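Local coordinates for fiber protein (Human adenovirus 16, PDB 3CNC) that forms the receptor-binding knob of the trimeric viral fiber, which probably attaches the virus to host cells through CD46, at residues G62-Y67 with Y215-D220. Numbering follows the deposited sequence.
Sequences GLINGY and YIREDD
Ile64 lies over one face of the Tyr215 ring, a compact example of how neighbouring antiparallel strands pair through both backbone and side chains. The two residues form a hydrogen-bonded pair: Ile64 N donates to Tyr215 O at 3.1 Å, and a weaker bond returns from Tyr215 N to Ile64 O. Because both side chains leave the same face of the sheet, they run side by side. From CB outward, every atom of Ile64 finds a partner. CB itself sits 3.7 Å from the centroid of the Tyr215 ring and offset toward the rim, a CH-pi contact. The two branches straddle the hydroxyl end of the ring, CG1 on the CE1 side, 3.4 Å from Tyr215 CE1, and CG2 on the CE2 side, close to CZ and OH. With CG1 anti to its own carbonyl carbon (chi1 -75°), the chain is directed toward Arg217, and the tip, CD1, ends 3.9 Å from Arg217 CD.

Two residues beyond Tyr215, Arg217 N gives Gly62 O a nearly straight bond of 3.0 Å, and the same oxygen accepts from a water that also donates to Arg217 O. Leu63 and Ile216, a non-hydrogen-bonded pair, touch through Leu63 CD2 and Ile216 CD1, 3.6 Å apart. The extended Arg217 side chain carries NH1 to a salt bridge with Asp220 OD1, in the guanidinium plane, though the hydrogen bond within it is weak; NE reaches Gly61 O, and NH2 Glu26 of a neighbouring subunit.

Strand 211-216 thus forms an edge, within its own chain, of one of the two antiparallel sheets of the knob's beta sandwich, beside strand 63-72, whose other neighbour is strand 51-60. Leu57 of that strand meets both Ile64 and Tyr215, whereas Leu63 and Ile216 pack on Val58 and Val56 of a second subunit, at the trimer interface.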
ATOM      1  N   GLY A  62      -8.244  -2.195 -12.905  1.00 44.96           N
ATOM      2  CA  GLY A  62      -8.207  -0.808 -13.329  1.00 44.96           C
ATOM      3  C   GLY A  62      -7.076  -0.010 -12.700  1.00 44.96           C
ATOM      4  O   GLY A  62      -6.915   1.176 -12.989  1.00 44.96           O
ATOM      5  N   LEU A  63      -6.290  -0.658 -11.841  1.00 48.49           N
ATOM      6  CA  LEU A  63      -5.171  -0.007 -11.160  1.00 48.49           C
ATOM      7  C   LEU A  63      -3.806  -0.537 -11.585  1.00 48.49           C
ATOM      8  O   LEU A  63      -3.686  -1.598 -12.192  1.00 48.49           O
ATOM      9  CB  LEU A  63      -5.265  -0.212  -9.643  1.00 37.93           C
ATOM     10  CG  LEU A  63      -6.446   0.311  -8.826  1.00 37.93           C
ATOM     11  CD1 LEU A  63      -6.320  -0.150  -7.377  1.00 37.93           C
ATOM     12  CD2 LEU A  63      -6.472   1.848  -8.909  1.00 37.93           C
ATOM     13  N   ILE A  64      -2.780   0.240 -11.268  1.00 43.79           N
ATOM     14  CA  ILE A  64      -1.402  -0.175 -11.489  1.00 43.79           C
ATOM     15  C   ILE A  64      -0.877  -0.246 -10.056  1.00 43.79           C
ATOM     16  O   ILE A  64      -1.083   0.687  -9.278  1.00 43.79           O
ATOM     17  CB  ILE A  64      -0.528   0.883 -12.225  1.00 43.56           C
ATOM     18  CG1 ILE A  64      -0.870   0.949 -13.714  1.00 43.56           C
ATOM     19  CG2 ILE A  64       0.958   0.538 -12.034  1.00 43.56           C
ATOM     20  CD1 ILE A  64      -0.582  -0.317 -14.484  1.00 43.56           C
ATOM     21  N   ASN A  65      -0.263  -1.366  -9.689  1.00 40.77           N
ATOM     22  CA  ASN A  65       0.351  -1.484  -8.369  1.00 40.77           C
ATOM     23  C   ASN A  65       1.834  -1.168  -8.602  1.00 40.77           C
ATOM     24  O   ASN A  65       2.511  -1.875  -9.364  1.00 40.77           O
ATOM     25  CB  ASN A  65       0.211  -2.900  -7.818  1.00 69.75           C
ATOM     26  CG  ASN A  65      -1.119  -3.132  -7.145  1.00 69.75           C
ATOM     27  OD1 ASN A  65      -1.411  -4.248  -6.730  1.00 69.75           O
ATOM     28  ND2 ASN A  65      -1.934  -2.081  -7.023  1.00 69.75           N
ATOM     29  N   GLY A  66       2.334  -0.112  -7.965  1.00 41.00           N
ATOM     30  CA  GLY A  66       3.726   0.269  -8.165  1.00 41.00           C
ATOM     31  C   GLY A  66       4.681   0.026  -7.014  1.00 41.00           C
ATOM     32  O   GLY A  66       4.294   0.071  -5.846  1.00 41.00           O
ATOM     33  N   TYR A  67       5.945  -0.214  -7.363  1.00 45.34           N
ATOM     34  CA  TYR A  67       7.018  -0.471  -6.402  1.00 45.34           C
ATOM     35  C   TYR A  67       8.248   0.315  -6.861  1.00 45.34           C
ATOM     36  O   TYR A  67       8.672   0.192  -8.003  1.00 45.34           O
ATOM     37  CB  TYR A  67       7.346  -1.966  -6.387  1.00 48.55           C
ATOM     38  CG  TYR A  67       8.530  -2.357  -5.522  1.00 48.55           C
ATOM     39  CD1 TYR A  67       8.344  -2.817  -4.221  1.00 48.55           C
ATOM     40  CD2 TYR A  67       9.838  -2.312  -6.027  1.00 48.55           C
ATOM     41  CE1 TYR A  67       9.425  -3.243  -3.441  1.00 48.55           C
ATOM     42  CE2 TYR A  67      10.936  -2.730  -5.252  1.00 48.55           C
ATOM     43  CZ  TYR A  67      10.718  -3.198  -3.967  1.00 48.55           C
ATOM     44  OH  TYR A  67      11.770  -3.656  -3.215  1.00 48.55           O
ATOM     45  N   TYR A 215      -2.355   3.766  -8.807  1.00 44.58           N
ATOM     46  CA  TYR A 215      -2.990   4.840  -9.554  1.00 44.58           C
ATOM     47  C   TYR A 215      -3.930   4.286 -10.628  1.00 44.58           C
ATOM     48  O   TYR A 215      -3.740   3.161 -11.081  1.00 44.58           O
ATOM     49  CB  TYR A 215      -1.918   5.763 -10.169  1.00 38.97           C
ATOM     50  CG  TYR A 215      -0.986   5.116 -11.177  1.00 38.97           C
ATOM     51  CD1 TYR A 215      -1.410   4.845 -12.476  1.00 38.97           C
ATOM     52  CD2 TYR A 215       0.340   4.817 -10.840  1.00 38.97           C
ATOM     53  CE1 TYR A 215      -0.538   4.305 -13.420  1.00 38.97           C
ATOM     54  CE2 TYR A 215       1.224   4.268 -11.777  1.00 38.97           C
ATOM     55  CZ  TYR A 215       0.784   4.023 -13.061  1.00 38.97           C
ATOM     56  OH  TYR A 215       1.663   3.546 -14.008  1.00 38.97           O
ATOM     57  N   ILE A 216      -4.952   5.058 -11.005  1.00 45.40           N
ATOM     58  CA  ILE A 216      -5.911   4.636 -12.038  1.00 45.40           C
ATOM     59  C   ILE A 216      -5.132   4.576 -13.347  1.00 45.40           C
ATOM     60  O   ILE A 216      -4.439   5.537 -13.705  1.00 45.40           O
ATOM     61  CB  ILE A 216      -7.075   5.659 -12.235  1.00 47.68           C
ATOM     62  CG1 ILE A 216      -7.721   6.038 -10.890  1.00 47.68           C
ATOM     63  CG2 ILE A 216      -8.109   5.078 -13.183  1.00 47.68           C
ATOM     64  CD1 ILE A 216      -8.101   4.887 -10.056  1.00 47.68           C
ATOM     65  N   ARG A 217      -5.258   3.480 -14.082  1.00 42.70           N
ATOM     66  CA  ARG A 217      -4.493   3.349 -15.312  1.00 42.70           C
ATOM     67  C   ARG A 217      -5.186   3.713 -16.610  1.00 42.70           C
ATOM     68  O   ARG A 217      -6.407   3.661 -16.728  1.00 42.70           O
ATOM     69  CB  ARG A 217      -3.921   1.928 -15.416  1.00 45.65           C
ATOM     70  CG  ARG A 217      -4.912   0.834 -15.776  1.00 45.65           C
ATOM     71  CD  ARG A 217      -4.220  -0.531 -15.784  1.00 45.65           C
ATOM     72  NE  ARG A 217      -5.138  -1.586 -16.185  1.00 45.65           N
ATOM     73  CZ  ARG A 217      -5.427  -1.887 -17.446  1.00 45.65           C
ATOM     74  NH1 ARG A 217      -4.848  -1.216 -18.443  1.00 45.65           N
ATOM     75  NH2 ARG A 217      -6.324  -2.831 -17.713  1.00 45.65           N
ATOM     76  N   GLU A 218      -4.383   4.087 -17.596  1.00 47.50           N
ATOM     77  CA  GLU A 218      -4.891   4.441 -18.911  1.00 47.50           C
ATOM     78  C   GLU A 218      -5.340   3.144 -19.594  1.00 47.50           C
ATOM     79  O   GLU A 218      -4.852   2.071 -19.254  1.00 47.50           O
ATOM     80  CB  GLU A 218      -3.777   5.110 -19.718  1.00 49.92           C
ATOM     81  CG  GLU A 218      -4.099   5.356 -21.167  1.00 49.92           C
ATOM     82  CD  GLU A 218      -4.665   6.737 -21.429  1.00 49.92           C
ATOM     83  OE1 GLU A 218      -4.799   7.530 -20.463  1.00 49.92           O
ATOM     84  OE2 GLU A 218      -4.970   7.027 -22.619  1.00 49.92           O
ATOM     85  N   ASP A 219      -6.270   3.237 -20.539  1.00 58.15           N
ATOM     86  CA  ASP A 219      -6.733   2.047 -21.254  1.00 58.15           C
ATOM     87  C   ASP A 219      -5.627   1.595 -22.201  1.00 58.15           C
ATOM     88  O   ASP A 219      -4.730   2.376 -22.534  1.00 58.15           O
ATOM     89  CB  ASP A 219      -7.999   2.358 -22.053  1.00 65.24           C
ATOM     90  CG  ASP A 219      -9.157   2.783 -21.166  1.00 65.24           C
ATOM     91  OD1 ASP A 219      -9.945   3.660 -21.592  1.00 65.24           O
ATOM     92  OD2 ASP A 219      -9.280   2.236 -20.049  1.00 65.24           O
ATOM     93  N   ASP A 220      -5.691   0.343 -22.635  1.00 72.71           N
ATOM     94  CA  ASP A 220      -4.677  -0.191 -23.533  1.00 72.71           C
ATOM     95  C   ASP A 220      -4.873   0.315 -24.950  1.00 72.71           C
ATOM     96  O   ASP A 220      -6.028   0.657 -25.303  1.00 72.71           O
ATOM     97  CB  ASP A 220      -4.731  -1.713 -23.527  1.00 82.79           C
ATOM     98  CG  ASP A 220      -4.806  -2.279 -22.130  1.00 82.79           C
ATOM     99  OD1 ASP A 220      -5.862  -2.121 -21.474  1.00 82.79           O
ATOM    100  OD2 ASP A 220      -3.807  -2.869 -21.686  1.00 82.79           O
ATOM    101  OXT ASP A 220      -3.870   0.344 -25.694  1.00 82.79           O
TER
HETATM  102  O   HOH W   1      -8.345   2.189 -15.215  1.00 61.48           O